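Local coordinates for hypothetical protein yihE (Escherichia coli, PDB 1ZYL) that phosphorylates itself and other proteins on serine and threonine using ATP and probably counters stress linked to reactive oxygen species, at residues M122-Q134 with Q244-S256. Residues are numbered along the deposited sequence; the frame is centred on the assembly and turned at random.
Sequences MEAVGRYLGRMHQ and QLETIIEAYEEFS
Y252 reaches over G130 to H133, where its OH and H133 ND1 share a hydrogen bond of 2.5 Å, either atom being a possible donor. CG anti to the backbone N (chi1 179°) lays the phenol along helix 119-136, one face on G130 CA in a CH-pi contact. The other imidazole nitrogen, H133 NE2, is hydrogen-bonded to D229 OD1; engaging both nitrogens probably fixes the ring's rotation. G130 O receives S256 OG in its carbonyl plane at 2.7 Å, besides a weak helical bond from Q134 N. At G126 and G130 the helix axes approach to 7.2 Å, with a crossing angle of -47°; a CB would probably run into I248 O at G126 and Y252 O at G130. Y252 CA makes a 3.2 Å C-H contact with G126 O. Both helices belong to the APH-like, helical C-terminal lobe of this kinase, with E254, F255 and S256 in the turn following helix 238-252. Y252 is a knob in the hole formed by G126, L129, G130 and H133; L129, touching its ring through CB, has its side chain about 10 Å from that of N206, probably a magnesium ligand. F255 has R131 over one face, the guanidinium nearly perpendicular in an off-centre cation-pi contact, and R127 CG at its edge. R131 NH2 is bonded to E81 O, and R127 NE forms a long, 3.4 Å salt bridge with E254 OE2. Were F255 replaced by an alanine, R131 would probably lose its cation-pi partner and R127 CG its neighbour, opening a gap beside R131 CB. At the other end M122 CG packs on I248 CG2, and E123 CG on T247 CG2 (3.4 Å).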
ATOM      1  N   MET A 122       9.316  12.320 -11.944  1.00 46.11           N
ATOM      2  CA  MET A 122       9.128  12.545 -10.517  1.00 43.46           C
ATOM      3  C   MET A 122       8.188  13.730 -10.353  1.00 40.56           C
ATOM      4  O   MET A 122       7.234  13.670  -9.593  1.00 39.31           O
ATOM      5  CB  MET A 122      10.469  12.872  -9.860  1.00 45.16           C
ATOM      6  CG  MET A 122      10.507  12.657  -8.366  1.00 45.40           C
ATOM      7  SD  MET A 122      10.937  10.964  -7.985  1.00 49.07           S
ATOM      8  CE  MET A 122      12.736  11.030  -8.121  1.00 44.27           C
ATOM      9  N   GLU A 123       8.473  14.808 -11.077  1.00 39.06           N
ATOM     10  CA  GLU A 123       7.655  16.012 -11.016  1.00 38.30           C
ATOM     11  C   GLU A 123       6.232  15.754 -11.474  1.00 36.93           C
ATOM     12  O   GLU A 123       5.287  16.210 -10.835  1.00 36.95           O
ATOM     13  CB  GLU A 123       8.262  17.125 -11.869  1.00 39.80           C
ATOM     14  CG  GLU A 123       9.509  17.748 -11.280  1.00 44.22           C
ATOM     15  CD  GLU A 123       9.922  19.012 -12.011  1.00 48.79           C
ATOM     16  OE1 GLU A 123      10.146  18.940 -13.239  1.00 49.88           O
ATOM     17  OE2 GLU A 123      10.023  20.075 -11.357  1.00 49.71           O
ATOM     18  N   ALA A 124       6.083  15.032 -12.583  1.00 35.52           N
ATOM     19  CA  ALA A 124       4.760  14.706 -13.117  1.00 32.90           C
ATOM     20  C   ALA A 124       3.983  13.897 -12.086  1.00 32.30           C
ATOM     21  O   ALA A 124       2.780  14.094 -11.915  1.00 33.28           O
ATOM     22  CB  ALA A 124       4.889  13.912 -14.408  1.00 30.44           C
ATOM     23  N   VAL A 125       4.675  12.984 -11.407  1.00 30.40           N
ATOM     24  CA  VAL A 125       4.051  12.152 -10.380  1.00 28.69           C
ATOM     25  C   VAL A 125       3.731  13.000  -9.156  1.00 27.64           C
ATOM     26  O   VAL A 125       2.655  12.901  -8.593  1.00 27.49           O
ATOM     27  CB  VAL A 125       4.973  10.951  -9.976  1.00 28.24           C
ATOM     28  CG1 VAL A 125       4.569  10.391  -8.630  1.00 27.20           C
ATOM     29  CG2 VAL A 125       4.867   9.851 -11.012  1.00 26.42           C
ATOM     30  N   GLY A 126       4.671  13.843  -8.752  1.00 29.54           N
ATOM     31  CA  GLY A 126       4.443  14.690  -7.597  1.00 31.67           C
ATOM     32  C   GLY A 126       3.293  15.646  -7.840  1.00 33.08           C
ATOM     33  O   GLY A 126       2.520  15.961  -6.929  1.00 33.51           O
ATOM     34  N   ARG A 127       3.183  16.106  -9.080  1.00 34.01           N
ATOM     35  CA  ARG A 127       2.130  17.032  -9.467  1.00 35.81           C
ATOM     36  C   ARG A 127       0.745  16.368  -9.434  1.00 36.02           C
ATOM     37  O   ARG A 127      -0.195  16.933  -8.881  1.00 36.97           O
ATOM     38  CB  ARG A 127       2.427  17.593 -10.856  1.00 36.85           C
ATOM     39  CG  ARG A 127       1.398  18.572 -11.356  1.00 38.88           C
ATOM     40  CD  ARG A 127       1.768  19.079 -12.734  1.00 41.68           C
ATOM     41  NE  ARG A 127       0.582  19.268 -13.565  1.00 44.42           N
ATOM     42  CZ  ARG A 127      -0.175  18.273 -14.025  1.00 44.74           C
ATOM     43  NH1 ARG A 127       0.138  17.011 -13.735  1.00 42.00           N
ATOM     44  NH2 ARG A 127      -1.246  18.540 -14.766  1.00 43.33           N
ATOM     45  N   TYR A 128       0.619  15.178 -10.016  1.00 35.03           N
ATOM     46  CA  TYR A 128      -0.655  14.467 -10.016  1.00 35.16           C
ATOM     47  C   TYR A 128      -1.009  14.050  -8.602  1.00 34.39           C
ATOM     48  O   TYR A 128      -2.181  13.969  -8.240  1.00 35.89           O
ATOM     49  CB  TYR A 128      -0.582  13.235 -10.918  1.00 38.74           C
ATOM     50  CG  TYR A 128      -0.953  13.518 -12.356  1.00 44.40           C
ATOM     51  CD1 TYR A 128      -0.330  12.841 -13.407  1.00 46.06           C
ATOM     52  CD2 TYR A 128      -1.946  14.450 -12.667  1.00 45.38           C
ATOM     53  CE1 TYR A 128      -0.688  13.088 -14.733  1.00 47.88           C
ATOM     54  CE2 TYR A 128      -2.311  14.701 -13.985  1.00 47.29           C
ATOM     55  CZ  TYR A 128      -1.680  14.018 -15.013  1.00 48.54           C
ATOM     56  OH  TYR A 128      -2.056  14.255 -16.316  1.00 49.89           O
ATOM     57  N   LEU A 129       0.018  13.785  -7.808  1.00 31.76           N
ATOM     58  CA  LEU A 129      -0.158  13.393  -6.418  1.00 29.93           C
ATOM     59  C   LEU A 129      -0.774  14.583  -5.668  1.00 28.99           C
ATOM     60  O   LEU A 129      -1.506  14.422  -4.691  1.00 26.72           O
ATOM     61  CB  LEU A 129       1.207  13.032  -5.829  1.00 27.93           C
ATOM     62  CG  LEU A 129       1.390  11.723  -5.058  1.00 27.75           C
ATOM     63  CD1 LEU A 129       0.454  10.639  -5.582  1.00 28.36           C
ATOM     64  CD2 LEU A 129       2.847  11.286  -5.189  1.00 25.83           C
ATOM     65  N   GLY A 130      -0.471  15.782  -6.153  1.00 29.59           N
ATOM     66  CA  GLY A 130      -0.993  16.983  -5.537  1.00 30.25           C
ATOM     67  C   GLY A 130      -2.450  17.155  -5.896  1.00 30.69           C
ATOM     68  O   GLY A 130      -3.239  17.649  -5.094  1.00 30.50           O
ATOM     69  N   ARG A 131      -2.813  16.756  -7.109  1.00 31.64           N
ATOM     70  CA  ARG A 131      -4.198  16.867  -7.519  1.00 33.08           C
ATOM     71  C   ARG A 131      -4.981  15.728  -6.869  1.00 32.54           C
ATOM     72  O   ARG A 131      -6.181  15.859  -6.611  1.00 34.14           O
ATOM     73  CB  ARG A 131      -4.327  16.793  -9.040  1.00 35.95           C
ATOM     74  CG  ARG A 131      -5.768  16.988  -9.517  1.00 40.97           C
ATOM     75  CD  ARG A 131      -5.925  16.824 -11.023  1.00 43.70           C
ATOM     76  NE  ARG A 131      -5.305  17.911 -11.774  1.00 47.34           N
ATOM     77  CZ  ARG A 131      -5.309  17.995 -13.100  1.00 49.80           C
ATOM     78  NH1 ARG A 131      -4.725  19.018 -13.706  1.00 52.02           N
ATOM     79  NH2 ARG A 131      -5.892  17.050 -13.825  1.00 51.91           N
ATOM     80  N   MET A 132      -4.294  14.621  -6.590  1.00 29.45           N
ATOM     81  CA  MET A 132      -4.936  13.469  -5.967  1.00 26.12           C
ATOM     82  C   MET A 132      -5.359  13.840  -4.567  1.00 25.83           C
ATOM     83  O   MET A 132      -6.521  13.680  -4.199  1.00 25.69           O
ATOM     84  CB  MET A 132      -3.991  12.271  -5.899  1.00 24.25           C
ATOM     85  CG  MET A 132      -4.712  10.941  -5.673  1.00 21.03           C
ATOM     86  SD  MET A 132      -3.669   9.650  -4.966  1.00 16.12           S
ATOM     87  CE  MET A 132      -2.771   9.129  -6.384  1.00 14.34           C
ATOM     88  N   HIS A 133      -4.408  14.340  -3.785  1.00 27.49           N
ATOM     89  CA  HIS A 133      -4.684  14.746  -2.409  1.00 28.55           C
ATOM     90  C   HIS A 133      -5.659  15.907  -2.355  1.00 29.19           C
ATOM     91  O   HIS A 133      -6.308  16.126  -1.327  1.00 27.62           O
ATOM     92  CB  HIS A 133      -3.393  15.118  -1.690  1.00 29.06           C
ATOM     93  CG  HIS A 133      -2.500  13.949  -1.433  1.00 27.82           C
ATOM     94  ND1 HIS A 133      -1.412  14.012  -0.594  1.00 28.24           N
ATOM     95  CD2 HIS A 133      -2.541  12.680  -1.903  1.00 28.40           C
ATOM     96  CE1 HIS A 133      -0.820  12.832  -0.555  1.00 29.99           C
ATOM     97  NE2 HIS A 133      -1.486  12.006  -1.340  1.00 30.05           N
ATOM     98  N   GLN A 134      -5.753  16.645  -3.463  1.00 28.98           N
ATOM     99  CA  GLN A 134      -6.679  17.763  -3.559  1.00 29.15           C
ATOM    100  C   GLN A 134      -8.075  17.161  -3.474  1.00 30.02           C
ATOM    101  O   GLN A 134      -8.943  17.673  -2.763  1.00 30.23           O
ATOM    102  CB  GLN A 134      -6.511  18.477  -4.893  1.00 30.57           C
ATOM    103  CG  GLN A 134      -7.314  19.761  -5.011  1.00 30.79           C
ATOM    104  CD  GLN A 134      -7.194  20.400  -6.382  1.00 29.88           C
ATOM    105  OE1 GLN A 134      -7.551  21.558  -6.565  1.00 30.10           O
ATOM    106  NE2 GLN A 134      -6.699  19.644  -7.352  1.00 29.60           N
ATOM    107  N   GLN A 244      15.157  15.634  -4.647  1.00 34.05           N
ATOM    108  CA  GLN A 244      13.924  15.011  -5.135  1.00 32.01           C
ATOM    109  C   GLN A 244      12.797  15.491  -4.249  1.00 31.24           C
ATOM    110  O   GLN A 244      11.764  15.961  -4.725  1.00 30.68           O
ATOM    111  CB  GLN A 244      13.977  13.492  -5.038  1.00 30.93           C
ATOM    112  CG  GLN A 244      15.194  12.868  -5.632  1.00 32.60           C
ATOM    113  CD  GLN A 244      15.203  11.371  -5.442  1.00 34.13           C
ATOM    114  OE1 GLN A 244      14.637  10.854  -4.473  1.00 36.67           O
ATOM    115  NE2 GLN A 244      15.855  10.658  -6.356  1.00 33.70           N
ATOM    116  N   LEU A 245      13.001  15.368  -2.947  1.00 30.39           N
ATOM    117  CA  LEU A 245      11.985  15.805  -2.013  1.00 30.96           C
ATOM    118  C   LEU A 245      11.680  17.263  -2.311  1.00 31.75           C
ATOM    119  O   LEU A 245      10.533  17.654  -2.507  1.00 33.22           O
ATOM    120  CB  LEU A 245      12.478  15.657  -0.573  1.00 27.91           C
ATOM    121  CG  LEU A 245      11.416  16.039   0.455  1.00 26.01           C
ATOM    122  CD1 LEU A 245      10.111  15.341   0.106  1.00 23.33           C
ATOM    123  CD2 LEU A 245      11.880  15.662   1.849  1.00 24.87           C
ATOM    124  N   GLU A 246      12.729  18.064  -2.359  1.00 31.38           N
ATOM    125  CA  GLU A 246      12.579  19.475  -2.631  1.00 30.56           C
ATOM    126  C   GLU A 246      11.825  19.663  -3.953  1.00 29.85           C
ATOM    127  O   GLU A 246      10.986  20.559  -4.076  1.00 30.07           O
ATOM    128  CB  GLU A 246      13.974  20.102  -2.688  1.00 31.92           C
ATOM    129  CG  GLU A 246      14.037  21.619  -2.692  1.00 34.53           C
ATOM    130  CD  GLU A 246      15.448  22.137  -2.399  1.00 35.39           C
ATOM    131  OE1 GLU A 246      15.736  23.317  -2.695  1.00 36.69           O
ATOM    132  OE2 GLU A 246      16.268  21.364  -1.861  1.00 33.07           O
ATOM    133  N   THR A 247      12.090  18.788  -4.919  1.00 27.95           N
ATOM    134  CA  THR A 247      11.475  18.881  -6.243  1.00 28.46           C
ATOM    135  C   THR A 247      10.023  18.434  -6.361  1.00 30.27           C
ATOM    136  O   THR A 247       9.199  19.131  -6.961  1.00 30.46           O
ATOM    137  CB  THR A 247      12.302  18.101  -7.291  1.00 27.18           C
ATOM    138  OG1 THR A 247      13.537  18.785  -7.524  1.00 24.66           O
ATOM    139  CG2 THR A 247      11.548  17.986  -8.601  1.00 27.03           C
ATOM    140  N   ILE A 248       9.705  17.269  -5.807  1.00 31.38           N
ATOM    141  CA  ILE A 248       8.341  16.767  -5.893  1.00 30.79           C
ATOM    142  C   ILE A 248       7.371  17.666  -5.124  1.00 30.23           C
ATOM    143  O   ILE A 248       6.192  17.721  -5.453  1.00 31.49           O
ATOM    144  CB  ILE A 248       8.231  15.290  -5.384  1.00 30.32           C
ATOM    145  CG1 ILE A 248       8.195  15.245  -3.864  1.00 29.33           C
ATOM    146  CG2 ILE A 248       9.394  14.459  -5.900  1.00 29.46           C
ATOM    147  CD1 ILE A 248       6.799  15.293  -3.304  1.00 29.58           C
ATOM    148  N   ILE A 249       7.862  18.375  -4.112  1.00 29.66           N
ATOM    149  CA  ILE A 249       7.007  19.265  -3.338  1.00 31.34           C
ATOM    150  C   ILE A 249       6.688  20.520  -4.135  1.00 32.99           C
ATOM    151  O   ILE A 249       5.602  21.076  -4.013  1.00 32.86           O
ATOM    152  CB  ILE A 249       7.663  19.719  -2.019  1.00 32.15           C
ATOM    153  CG1 ILE A 249       8.086  18.512  -1.186  1.00 32.82           C
ATOM    154  CG2 ILE A 249       6.665  20.557  -1.215  1.00 31.74           C
ATOM    155  CD1 ILE A 249       8.798  18.876   0.099  1.00 32.88           C
ATOM    156  N   GLU A 250       7.643  20.969  -4.943  1.00 34.63           N
ATOM    157  CA  GLU A 250       7.446  22.163  -5.753  1.00 35.80           C
ATOM    158  C   GLU A 250       6.391  21.893  -6.815  1.00 35.53           C
ATOM    159  O   GLU A 250       5.658  22.798  -7.222  1.00 36.24           O
ATOM    160  CB  GLU A 250       8.753  22.579  -6.425  1.00 38.65           C
ATOM    161  CG  GLU A 250       8.654  23.902  -7.163  1.00 42.21           C
ATOM    162  CD  GLU A 250       8.357  25.053  -6.225  1.00 45.61           C
ATOM    163  OE1 GLU A 250       8.133  26.183  -6.711  1.00 46.74           O
ATOM    164  OE2 GLU A 250       8.352  24.826  -4.994  1.00 47.12           O
ATOM    165  N   ALA A 251       6.324  20.646  -7.271  1.00 33.66           N
ATOM    166  CA  ALA A 251       5.338  20.264  -8.274  1.00 33.24           C
ATOM    167  C   ALA A 251       4.030  19.951  -7.562  1.00 31.94           C
ATOM    168  O   ALA A 251       2.956  20.372  -7.980  1.00 32.88           O
ATOM    169  CB  ALA A 251       5.819  19.049  -9.049  1.00 33.29           C
ATOM    170  N   TYR A 252       4.144  19.211  -6.471  1.00 30.26           N
ATOM    171  CA  TYR A 252       2.998  18.836  -5.673  1.00 30.37           C
ATOM    172  C   TYR A 252       2.196  20.071  -5.283  1.00 30.33           C
ATOM    173  O   TYR A 252       0.981  20.109  -5.472  1.00 30.86           O
ATOM    174  CB  TYR A 252       3.479  18.085  -4.423  1.00 29.43           C
ATOM    175  CG  TYR A 252       2.398  17.644  -3.456  1.00 27.42           C
ATOM    176  CD1 TYR A 252       1.889  18.517  -2.487  1.00 25.51           C
ATOM    177  CD2 TYR A 252       1.912  16.342  -3.484  1.00 25.42           C
ATOM    178  CE1 TYR A 252       0.926  18.095  -1.566  1.00 22.14           C
ATOM    179  CE2 TYR A 252       0.949  15.913  -2.571  1.00 23.34           C
ATOM    180  CZ  TYR A 252       0.463  16.788  -1.616  1.00 21.24           C
ATOM    181  OH  TYR A 252      -0.482  16.344  -0.723  1.00 16.80           O
ATOM    182  N   GLU A 253       2.876  21.086  -4.761  1.00 30.32           N
ATOM    183  CA  GLU A 253       2.195  22.307  -4.326  1.00 31.26           C
ATOM    184  C   GLU A 253       1.360  23.047  -5.376  1.00 31.49           C
ATOM    185  O   GLU A 253       0.649  23.999  -5.038  1.00 30.03           O
ATOM    186  CB  GLU A 253       3.191  23.279  -3.687  1.00 30.00           C
ATOM    187  CG  GLU A 253       3.911  22.680  -2.492  1.00 31.87           C
ATOM    188  CD  GLU A 253       4.144  23.665  -1.375  1.00 32.14           C
ATOM    189  OE1 GLU A 253       4.776  24.718  -1.615  1.00 34.06           O
ATOM    190  OE2 GLU A 253       3.695  23.377  -0.249  1.00 31.28           O
ATOM    191  N   GLU A 254       1.427  22.622  -6.635  1.00 31.23           N
ATOM    192  CA  GLU A 254       0.633  23.275  -7.660  1.00 31.04           C
ATOM    193  C   GLU A 254      -0.855  23.073  -7.384  1.00 30.74           C
ATOM    194  O   GLU A 254      -1.664  23.944  -7.693  1.00 30.38           O
ATOM    195  CB  GLU A 254       0.979  22.737  -9.050  1.00 33.49           C
ATOM    196  CG  GLU A 254       0.024  23.232 -10.144  1.00 37.86           C
ATOM    197  CD  GLU A 254       0.330  22.665 -11.528  1.00 41.99           C
ATOM    198  OE1 GLU A 254      -0.490  22.870 -12.446  1.00 43.08           O
ATOM    199  OE2 GLU A 254       1.385  22.021 -11.705  1.00 44.85           O
ATOM    200  N   PHE A 255      -1.217  21.938  -6.785  1.00 30.76           N
ATOM    201  CA  PHE A 255      -2.622  21.635  -6.491  1.00 31.22           C
ATOM    202  C   PHE A 255      -2.959  21.432  -5.015  1.00 31.19           C
ATOM    203  O   PHE A 255      -4.122  21.490  -4.625  1.00 31.57           O
ATOM    204  CB  PHE A 255      -3.051  20.394  -7.268  1.00 32.00           C
ATOM    205  CG  PHE A 255      -2.906  20.538  -8.745  1.00 33.90           C
ATOM    206  CD1 PHE A 255      -3.808  21.300  -9.471  1.00 33.83           C
ATOM    207  CD2 PHE A 255      -1.834  19.954  -9.410  1.00 35.09           C
ATOM    208  CE1 PHE A 255      -3.641  21.480 -10.843  1.00 35.65           C
ATOM    209  CE2 PHE A 255      -1.659  20.130 -10.784  1.00 35.29           C
ATOM    210  CZ  PHE A 255      -2.562  20.893 -11.499  1.00 33.72           C
ATOM    211  N   SER A 256      -1.946  21.165  -4.202  1.00 31.23           N
ATOM    212  CA  SER A 256      -2.143  20.960  -2.772  1.00 30.74           C
ATOM    213  C   SER A 256      -0.928  21.473  -2.030  1.00 31.56           C
ATOM    214  O   SER A 256       0.207  21.134  -2.366  1.00 31.31           O
ATOM    215  CB  SER A 256      -2.343  19.481  -2.454  1.00 30.06           C
ATOM    216  OG  SER A 256      -3.638  19.054  -2.820  1.00 32.65           O
TER